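Local coordinates for protein chitin binding domain (PDB 3UAM) that probably binds chitin or a related polysaccharide and may cleave its chains oxidatively, as a copper-dependent lytic polysaccharide monooxygenase would, at residues P123-R128 with E172-G177; D65-V70 with T160-W165; P76-I81 with R143-H148. All coordinates share one frame; numbering follows the deposited sequence.

From the N terminus, the chain first passes 65-70 and 76-81, in the long loop region between strand 49-51 and helix 98-101. Next comes 123-128, at the start of strand 126-133. Segment 143-148 then meets 76-81 and closes contact 3, joining two loops beside strands 190-200 and 205-215. Segment 160-165 returns to 65-70 and closes contact 2, so contact 3 lies wholly within that larger loop. Contact 2 joins the 65-70 loop to the loop before helix 169-173. Last, 172-177 closes contact 1, which ties the end of that helix to strand 126-133 and crosses both others. Contacts 1 and 2 touch through the salt bridges Arg127-Asp69 and Arg128-Asp65.

Contact 1. Residues P123-R128 with E172-G177; sequences PHKTRR and ELIPQG
Ile174 carries CG1 anti to its carbonyl carbon (chi1 -53°) and CG2 anti to its backbone N, and the two branches meet different residues. CG1 of Ile174 lies 3.7 Å from Lys125 CG. CG2 of Ile174 goes to Pro123, 3.4 Å from its O, and also packs on the ring at CG. The contact joins the C-terminal end of helix 169-173 to the start of strand 126-133, in the immunoglobulin-like beta sandwich known from AA10 proteins. Ile174 is the first residue to leave the helical conformation. Just before it, Leu173 O accepts from Thr126 N at 2.8 Å, with an N-H...O angle of 151°. This is the hydrogen bond between the two segments. The hydroxyl of Thr126 turns back along its own segment, where OG1 donates to His124 O at 3.1 Å. OG1 also bonds Trp198 NE1. Arg127 is bent at chi2 and chi3, which swings its guanidinium back to Leu173, with NH1 3.9 Å from CD2. Its NE pairs with Asp69, and NH1 is held by Asn159 O and Tyr161 O. Lys125 runs extended past Ile174 to give NZ to Tyr164 O. At the far end the two prolines meet. Pro123 CB is 4.0 Å from Pro175 CD, and Pro123 CG rests 3.2 Å from Pro175 O.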
loop_
_atom_site.group_PDB
_atom_site.type_symbol
_atom_site.label_atom_id
_atom_site.label_comp_id
_atom_site.label_asym_id
_atom_site.label_seq_id
_atom_site.Cartn_x
_atom_site.Cartn_y
_atom_site.Cartn_z
ATOM N N PRO A 123 9.339 -13.046 1.352
ATOM C CA PRO A 123 7.969 -12.641 1.083
ATOM C C PRO A 123 6.936 -13.516 1.746
ATOM O O PRO A 123 7.132 -14.703 1.924
ATOM C CB PRO A 123 7.852 -12.720 -0.462
ATOM C CG PRO A 123 9.014 -13.554 -0.904
ATOM C CD PRO A 123 10.091 -13.309 0.111
ATOM N N HIS A 124 5.848 -12.893 2.149
ATOM C CA HIS A 124 4.719 -13.583 2.779
ATOM C C HIS A 124 3.836 -14.286 1.784
ATOM O O HIS A 124 3.782 -13.918 0.596
ATOM C CB HIS A 124 3.855 -12.541 3.482
ATOM C CG HIS A 124 4.342 -12.159 4.846
ATOM N ND1 HIS A 124 4.332 -13.020 5.870
ATOM C CD2 HIS A 124 4.855 -10.958 5.334
ATOM C CE1 HIS A 124 4.800 -12.402 6.981
ATOM N NE2 HIS A 124 5.109 -11.131 6.650
ATOM N N LYS A 125 3.103 -15.289 2.260
ATOM C CA LYS A 125 1.923 -15.787 1.524
ATOM C C LYS A 125 0.931 -14.647 1.292
ATOM O O LYS A 125 0.519 -14.002 2.224
ATOM C CB LYS A 125 1.236 -16.895 2.304
ATOM C CG LYS A 125 2.035 -18.176 2.381
ATOM C CD LYS A 125 1.315 -19.244 3.183
ATOM C CE LYS A 125 2.121 -20.540 3.222
ATOM N NZ LYS A 125 1.422 -21.640 3.951
ATOM N N THR A 126 0.555 -14.407 0.049
ATOM C CA THR A 126 -0.194 -13.202 -0.330
ATOM C C THR A 126 -1.629 -13.495 -0.777
ATOM O O THR A 126 -1.836 -14.319 -1.651
ATOM C CB THR A 126 0.505 -12.511 -1.488
ATOM O OG1 THR A 126 1.841 -12.184 -1.105
ATOM C CG2 THR A 126 -0.257 -11.242 -1.924
ATOM N N ARG A 127 -2.609 -12.799 -0.207
ATOM C CA ARG A 127 -3.982 -12.909 -0.700
ATOM C C ARG A 127 -4.229 -11.986 -1.879
ATOM O O ARG A 127 -4.816 -12.394 -2.856
ATOM C CB ARG A 127 -5.016 -12.650 0.403
ATOM C CG ARG A 127 -6.454 -12.857 -0.049
ATOM C CD ARG A 127 -6.669 -14.204 -0.734
ATOM N NE ARG A 127 -6.269 -15.320 0.113
ATOM C CZ ARG A 127 -6.015 -16.557 -0.315
ATOM N NH1 ARG A 127 -6.066 -16.850 -1.602
ATOM N NH2 ARG A 127 -5.641 -17.497 0.549
ATOM N N ARG A 128 -3.776 -10.744 -1.778
ATOM C CA ARG A 128 -3.999 -9.759 -2.833
ATOM C C ARG A 128 -3.048 -8.554 -2.742
ATOM O O ARG A 128 -2.371 -8.341 -1.733
ATOM C CB ARG A 128 -5.456 -9.280 -2.814
ATOM C CG ARG A 128 -5.814 -8.434 -1.600
ATOM C CD ARG A 128 -7.249 -7.889 -1.582
ATOM N NE ARG A 128 -8.264 -8.947 -1.566
ATOM C CZ ARG A 128 -8.508 -9.742 -0.525
ATOM N NH1 ARG A 128 -7.795 -9.636 0.596
ATOM N NH2 ARG A 128 -9.457 -10.665 -0.605
ATOM N N GLU A 172 1.675 -21.095 -5.058
ATOM C CA GLU A 172 0.511 -20.322 -5.484
ATOM C C GLU A 172 0.385 -18.988 -4.762
ATOM O O GLU A 172 -0.222 -18.078 -5.289
ATOM C CB GLU A 172 -0.794 -21.119 -5.294
ATOM C CG GLU A 172 -0.855 -22.432 -6.060
ATOM C CD GLU A 172 -0.587 -22.264 -7.543
ATOM O OE1 GLU A 172 0.386 -22.848 -8.080
ATOM O OE2 GLU A 172 -1.340 -21.521 -8.186
ATOM N N LEU A 173 0.919 -18.858 -3.555
ATOM C CA LEU A 173 0.709 -17.621 -2.796
ATOM C C LEU A 173 1.957 -16.790 -2.530
ATOM O O LEU A 173 1.824 -15.609 -2.196
ATOM C CB LEU A 173 -0.022 -17.893 -1.469
ATOM C CG LEU A 173 -1.388 -18.593 -1.607
ATOM C CD1 LEU A 173 -2.009 -18.873 -0.240
ATOM C CD2 LEU A 173 -2.334 -17.786 -2.478
ATOM N N ILE A 174 3.152 -17.366 -2.635
ATOM C CA ILE A 174 4.352 -16.596 -2.246
ATOM C C ILE A 174 5.115 -16.084 -3.468
ATOM O O ILE A 174 5.572 -16.888 -4.269
ATOM C CB ILE A 174 5.353 -17.407 -1.403
ATOM C CG1 ILE A 174 4.665 -18.057 -0.181
ATOM C CG2 ILE A 174 6.510 -16.492 -0.953
ATOM C CD1 ILE A 174 5.578 -19.046 0.540
ATOM N N PRO A 175 5.269 -14.759 -3.603
ATOM C CA PRO A 175 6.126 -14.217 -4.663
ATOM C C PRO A 175 7.512 -14.854 -4.647
ATOM O O PRO A 175 8.073 -15.077 -3.572
ATOM C CB PRO A 175 6.236 -12.731 -4.314
ATOM C CG PRO A 175 5.017 -12.431 -3.509
ATOM C CD PRO A 175 4.708 -13.694 -2.748
ATOM N N GLN A 176 8.032 -15.166 -5.827
ATOM C CA GLN A 176 9.374 -15.724 -5.984
ATOM C C GLN A 176 10.360 -14.630 -6.443
ATOM O O GLN A 176 11.569 -14.876 -6.624
ATOM C CB GLN A 176 9.340 -16.887 -6.998
ATOM N N GLY A 177 9.850 -13.418 -6.611
ATOM C CA GLY A 177 10.660 -12.293 -7.052
ATOM C C GLY A 177 9.827 -11.039 -6.988
ATOM O O GLY A 177 8.735 -11.044 -6.415
#

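Contact 2. Residues D65-V70 with T160-W165; sequences DAPDDV and TYQPYW
Tyr164 packs against Asp68, Asp69 and Val70 in the tight part of this contact between two irregular surface loops. Its CG lies between its backbone N and carbonyl carbon (chi1 69°), which sets the ring toward the 65-70 loop. Asp68 O lies at the ring edge, near its plane, 3.2 Å from Tyr164 CE2. Asp69 OD1 is at the same edge, 3.6 Å from Tyr164 CD2. Val70 CG2 packs at the phenol end, 3.6 Å from Tyr164 OH. Two waters sit beside this ring. One joins Asp68 O to Tyr164 OH. The other donates to Asp69 OD1 at 2.6 Å and accepts from Tyr164 N.

Asp68 and Trp165 form the exposed margin. Their side chains run roughly perpendicular, with Asp68 CG 3.5 Å from Trp165 CH2, while the carboxylate and ring planes are 39° apart. Pro163, which follows a cis peptide bond, lays CB over the indole face as a CH-pi contact.

The Gln162 end is close but loosely bonded. Gln162 OE1 lies 3.2 Å from Ala66 CA, where a type I turn to Asp69 begins. Gln162 NE2 makes a weak bond to Asp65 O at 3.2 Å (N-H...O angle 135°), and a water joins Gln162 OE1 to Asp68 N. The loops are thus joined by ring packing, water bridges and one weak direct hydrogen bond, so their polar link depends largely on water.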
loop_
_atom_site.group_PDB
_atom_site.type_symbol
_atom_site.label_atom_id
_atom_site.label_comp_id
_atom_site.label_asym_id
_atom_site.label_seq_id
_atom_site.Cartn_x
_atom_site.Cartn_y
_atom_site.Cartn_z
ATOM N N ASP A 65 -12.890 -12.894 0.287
ATOM C CA ASP A 65 -12.706 -13.893 -0.758
ATOM C C ASP A 65 -12.237 -15.236 -0.224
ATOM O O ASP A 65 -12.584 -16.272 -0.801
ATOM C CB ASP A 65 -11.699 -13.390 -1.780
ATOM C CG ASP A 65 -12.162 -12.137 -2.468
ATOM O OD1 ASP A 65 -13.200 -12.229 -3.174
ATOM O OD2 ASP A 65 -11.488 -11.085 -2.308
ATOM N N ALA A 66 -11.480 -15.228 0.876
ATOM C CA ALA A 66 -10.835 -16.430 1.393
ATOM C C ALA A 66 -11.196 -16.688 2.868
ATOM O O ALA A 66 -10.560 -16.135 3.765
ATOM C CB ALA A 66 -9.324 -16.306 1.208
ATOM N N PRO A 67 -12.237 -17.504 3.120
ATOM C CA PRO A 67 -12.726 -17.598 4.478
ATOM C C PRO A 67 -11.726 -18.151 5.503
ATOM O O PRO A 67 -11.852 -17.830 6.675
ATOM C CB PRO A 67 -13.983 -18.488 4.367
ATOM C CG PRO A 67 -13.969 -19.067 2.991
ATOM C CD PRO A 67 -13.147 -18.147 2.152
ATOM N N ASP A 68 -10.741 -18.947 5.095
ATOM C CA ASP A 68 -9.804 -19.503 6.075
ATOM C C ASP A 68 -8.613 -18.563 6.387
ATOM O O ASP A 68 -7.818 -18.845 7.291
ATOM C CB ASP A 68 -9.320 -20.884 5.644
ATOM C CG ASP A 68 -10.386 -21.976 5.831
ATOM O OD1 ASP A 68 -11.116 -21.950 6.835
ATOM O OD2 ASP A 68 -10.497 -22.863 4.969
ATOM N N ASP A 69 -8.503 -17.443 5.665
ATOM C CA ASP A 69 -7.414 -16.506 5.898
ATOM C C ASP A 69 -7.512 -15.936 7.313
ATOM O O ASP A 69 -8.596 -15.856 7.886
ATOM C CB ASP A 69 -7.384 -15.375 4.863
ATOM C CG ASP A 69 -6.623 -15.741 3.601
ATOM O OD1 ASP A 69 -6.333 -16.948 3.382
ATOM O OD2 ASP A 69 -6.348 -14.801 2.794
ATOM N N VAL A 70 -6.365 -15.568 7.872
ATOM C CA VAL A 70 -6.313 -15.032 9.222
ATOM C C VAL A 70 -7.024 -13.696 9.210
ATOM O O VAL A 70 -6.849 -12.892 8.278
ATOM C CB VAL A 70 -4.859 -14.867 9.710
ATOM C CG1 VAL A 70 -4.804 -14.019 10.980
ATOM C CG2 VAL A 70 -4.202 -16.240 9.877
ATOM N N THR A 160 -6.111 -16.699 -5.774
ATOM C CA THR A 160 -7.289 -17.507 -5.482
ATOM C C THR A 160 -7.000 -18.787 -4.704
ATOM O O THR A 160 -7.930 -19.446 -4.244
ATOM C CB THR A 160 -8.008 -17.912 -6.778
ATOM O OG1 THR A 160 -7.119 -18.717 -7.578
ATOM C CG2 THR A 160 -8.466 -16.639 -7.583
ATOM N N TYR A 161 -5.734 -19.143 -4.513
ATOM C CA TYR A 161 -5.439 -20.458 -3.928
ATOM C C TYR A 161 -5.853 -20.510 -2.446
ATOM O O TYR A 161 -5.458 -19.642 -1.655
ATOM C CB TYR A 161 -3.976 -20.834 -4.069
ATOM C CG TYR A 161 -3.714 -22.231 -3.550
ATOM C CD1 TYR A 161 -3.989 -23.341 -4.330
ATOM C CD2 TYR A 161 -3.250 -22.429 -2.260
ATOM C CE1 TYR A 161 -3.797 -24.621 -3.843
ATOM C CE2 TYR A 161 -3.049 -23.693 -1.757
ATOM C CZ TYR A 161 -3.326 -24.786 -2.538
ATOM O OH TYR A 161 -3.114 -26.029 -2.014
ATOM N N GLN A 162 -6.645 -21.514 -2.086
ATOM C CA GLN A 162 -7.156 -21.671 -0.706
ATOM C C GLN A 162 -7.281 -23.140 -0.345
ATOM O O GLN A 162 -7.531 -23.949 -1.220
ATOM C CB GLN A 162 -8.539 -21.029 -0.572
ATOM C CG GLN A 162 -8.631 -19.545 -0.861
ATOM C CD GLN A 162 -10.070 -19.026 -0.908
ATOM O OE1 GLN A 162 -10.850 -19.266 -0.005
ATOM N NE2 GLN A 162 -10.402 -18.287 -1.966
ATOM N N PRO A 163 -7.133 -23.498 0.952
ATOM C CA PRO A 163 -6.754 -22.622 2.048
ATOM C C PRO A 163 -5.274 -22.246 1.977
ATOM O O PRO A 163 -4.502 -22.880 1.242
ATOM C CB PRO A 163 -7.014 -23.472 3.286
ATOM C CG PRO A 163 -6.895 -24.884 2.810
ATOM C CD PRO A 163 -7.433 -24.864 1.420
ATOM N N TYR A 164 -4.864 -21.251 2.755
ATOM C CA TYR A 164 -3.462 -20.799 2.699
ATOM C C TYR A 164 -2.492 -21.857 3.201
ATOM O O TYR A 164 -1.292 -21.720 3.000
ATOM C CB TYR A 164 -3.259 -19.496 3.484
ATOM C CG TYR A 164 -3.398 -19.605 5.000
ATOM C CD1 TYR A 164 -2.398 -20.164 5.791
ATOM C CD2 TYR A 164 -4.531 -19.124 5.633
ATOM C CE1 TYR A 164 -2.539 -20.241 7.187
ATOM C CE2 TYR A 164 -4.685 -19.203 6.996
ATOM C CZ TYR A 164 -3.700 -19.748 7.774
ATOM O OH TYR A 164 -3.905 -19.766 9.132
ATOM N N TRP A 165 -2.997 -22.895 3.878
ATOM C CA TRP A 165 -2.148 -24.024 4.304
ATOM C C TRP A 165 -2.221 -25.239 3.419
ATOM O O TRP A 165 -1.710 -26.308 3.777
ATOM C CB TRP A 165 -2.483 -24.446 5.714
ATOM C CG TRP A 165 -3.881 -24.977 5.885
ATOM C CD1 TRP A 165 -4.360 -26.267 5.620
ATOM C CD2 TRP A 165 -5.023 -24.253 6.421
ATOM N NE1 TRP A 165 -5.684 -26.361 5.931
ATOM C CE2 TRP A 165 -6.143 -25.192 6.412
ATOM C CE3 TRP A 165 -5.225 -22.972 6.864
ATOM C CZ2 TRP A 165 -7.403 -24.830 6.826
ATOM C CZ3 TRP A 165 -6.502 -22.613 7.311
ATOM C CH2 TRP A 165 -7.566 -23.531 7.297
HETATM O O HOH W 1 -9.931 -19.871 2.475
HETATM O O HOH W 2 -6.509 -19.161 9.899
HETATM O O HOH W 3 -7.142 -19.431 3.001
#

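Contact 3. Residues P76-I81 with R143-H148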
loop_
_atom_site.group_PDB
_atom_site.type_symbol
_atom_site.label_atom_id
_atom_site.label_comp_id
_atom_site.label_asym_id
_atom_site.label_seq_id
_atom_site.Cartn_x
_atom_site.Cartn_y
_atom_site.Cartn_z
ATOM N N PRO A 76 -4.778 0.848 9.753
ATOM C CA PRO A 76 -4.254 2.149 10.162
ATOM C C PRO A 76 -5.351 3.210 10.251
ATOM O O PRO A 76 -6.198 3.289 9.369
ATOM C CB PRO A 76 -3.280 2.505 9.047
ATOM C CG PRO A 76 -2.925 1.195 8.420
ATOM C CD PRO A 76 -4.174 0.381 8.501
ATOM N N ARG A 77 -5.360 3.969 11.334
ATOM C CA ARG A 77 -6.340 5.042 11.463
ATOM C C ARG A 77 -6.079 6.169 10.462
ATOM O O ARG A 77 -4.989 6.262 9.857
ATOM C CB ARG A 77 -6.427 5.571 12.900
ATOM C CG ARG A 77 -5.227 6.314 13.477
ATOM C CD ARG A 77 -5.606 6.754 14.890
ATOM N NE ARG A 77 -4.620 7.574 15.592
ATOM C CZ ARG A 77 -4.527 8.895 15.476
ATOM N NH1 ARG A 77 -5.326 9.548 14.648
ATOM N NH2 ARG A 77 -3.614 9.563 16.157
ATOM N N ASP A 78 -7.104 7.001 10.245
ATOM C CA ASP A 78 -6.948 8.158 9.379
ATOM C C ASP A 78 -5.782 9.000 9.921
ATOM O O ASP A 78 -5.609 9.170 11.133
ATOM C CB ASP A 78 -8.218 9.005 9.315
ATOM C CG ASP A 78 -9.334 8.368 8.453
ATOM O OD1 ASP A 78 -9.073 7.434 7.648
ATOM O OD2 ASP A 78 -10.504 8.789 8.624
ATOM N N GLY A 79 -4.951 9.482 9.022
ATOM C CA GLY A 79 -3.770 10.236 9.427
ATOM C C GLY A 79 -2.561 9.377 9.744
ATOM O O GLY A 79 -1.482 9.918 9.956
ATOM N N GLU A 80 -2.725 8.048 9.776
ATOM C CA GLU A 80 -1.606 7.115 9.944
ATOM C C GLU A 80 -1.557 6.075 8.815
ATOM O O GLU A 80 -0.936 5.020 8.935
ATOM C CB GLU A 80 -1.671 6.449 11.313
ATOM C CG GLU A 80 -1.732 7.476 12.429
ATOM C CD GLU A 80 -1.653 6.897 13.829
ATOM O OE1 GLU A 80 -1.763 5.671 14.023
ATOM O OE2 GLU A 80 -1.487 7.696 14.740
ATOM N N ILE A 81 -2.206 6.390 7.701
ATOM C CA ILE A 81 -2.249 5.485 6.566
ATOM C C ILE A 81 -0.873 5.372 5.916
ATOM O O ILE A 81 -0.430 4.261 5.573
ATOM C CB ILE A 81 -3.292 5.930 5.522
ATOM C CG1 ILE A 81 -4.707 5.793 6.104
ATOM C CG2 ILE A 81 -3.196 5.090 4.257
ATOM C CD1 ILE A 81 -5.763 6.617 5.402
ATOM N N ARG A 143 -3.843 15.536 6.178
ATOM C CA ARG A 143 -3.297 14.212 6.437
ATOM C C ARG A 143 -4.243 13.231 5.772
ATOM O O ARG A 143 -5.434 13.490 5.709
ATOM C CB ARG A 143 -3.180 13.940 7.926
ATOM C CG ARG A 143 -2.112 14.805 8.584
ATOM C CD ARG A 143 -1.996 14.516 10.055
ATOM N NE ARG A 143 -0.985 15.395 10.615
ATOM C CZ ARG A 143 0.162 15.012 11.170
ATOM N NH1 ARG A 143 0.470 13.709 11.318
ATOM N NH2 ARG A 143 0.986 15.956 11.624
ATOM N N LEU A 144 -3.701 12.133 5.265
ATOM C CA LEU A 144 -4.466 11.193 4.444
ATOM C C LEU A 144 -5.539 10.535 5.289
ATOM O O LEU A 144 -5.281 10.147 6.418
ATOM C CB LEU A 144 -3.557 10.104 3.868
ATOM C CG LEU A 144 -2.445 10.555 2.935
ATOM C CD1 LEU A 144 -1.594 9.376 2.497
ATOM C CD2 LEU A 144 -3.067 11.209 1.732
ATOM N N ALA A 145 -6.735 10.420 4.719
ATOM C CA ALA A 145 -7.907 9.836 5.400
ATOM C C ALA A 145 -8.726 9.062 4.379
ATOM O O ALA A 145 -8.637 9.304 3.169
ATOM C CB ALA A 145 -8.765 10.936 6.052
ATOM N N ARG A 146 -9.554 8.156 4.881
ATOM C CA ARG A 146 -10.374 7.287 4.044
ATOM C C ARG A 146 -11.292 8.091 3.117
ATOM O O ARG A 146 -11.483 7.709 1.960
ATOM C CB ARG A 146 -11.202 6.359 4.947
ATOM C CG ARG A 146 -10.367 5.236 5.520
ATOM C CD ARG A 146 -10.972 4.681 6.785
ATOM N NE ARG A 146 -10.268 3.511 7.248
ATOM C CZ ARG A 146 -9.067 3.501 7.825
ATOM N NH1 ARG A 146 -8.359 4.608 8.051
ATOM N NH2 ARG A 146 -8.585 2.347 8.216
ATOM N N ALA A 147 -11.813 9.213 3.610
ATOM C CA ALA A 147 -12.637 10.151 2.813
ATOM C C ALA A 147 -11.958 10.735 1.564
ATOM O O ALA A 147 -12.649 11.287 0.699
ATOM C CB ALA A 147 -13.120 11.304 3.696
ATOM N N HIS A 148 -10.627 10.642 1.488
ATOM C CA HIS A 148 -9.869 11.146 0.357
ATOM C C HIS A 148 -9.796 10.161 -0.776
ATOM O O HIS A 148 -9.483 10.563 -1.882
ATOM C CB HIS A 148 -8.440 11.509 0.764
ATOM C CG HIS A 148 -8.373 12.577 1.810
ATOM N ND1 HIS A 148 -7.480 12.562 2.827
ATOM C CD2 HIS A 148 -9.151 13.719 1.979
ATOM C CE1 HIS A 148 -7.685 13.653 3.595
ATOM N NE2 HIS A 148 -8.695 14.361 3.065
HETATM O O HOH W 4 -11.973 9.732 6.422
HETATM O O HOH W 5 -1.115 11.442 12.051
#
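Arg146 has the most surface buried here, and its extended side chain carries the guanidinium to the 76-81 loop. NH1 and NH2 both donate to Pro76 O, at 2.9 and 2.8 Å. NH1 also makes a salt bridge to Asp78 OD1 at 2.9 Å, with an N-H...O angle of 163°. Both oxygens lie close to the guanidinium plane, which fixes its rotation; the carboxylate is turned 51° to it. Outside the two segments, NE bonds Pro55 O and NH2 bonds Ala56 O.

Asp78 is the second main residue. Its OD1 takes a further bond from Arg146 N at 2.9 Å, and the two donors come from opposite faces of the carboxylate. A water links Asp78 OD2 to Ala147 N, and Ala145 CB packs 3.6 Å from Asp78 CG.

Leu144 contributes its backbone: O accepts from Gly79 N at 2.7 Å, nearly along the C=O axis. Gly79 sits in the type II turn from Arg77 to Glu80, at backbone angles that suit glycine. Ile81 CD1 rests 3.7 Å from the same Leu144 O.

The contact thus pins two loops beside the mixed sheet. Leu144 packs on Val193 and Val210, Ile81 on Leu195, and Pro76 on Tyr208, from strands 190-200 and 205-215.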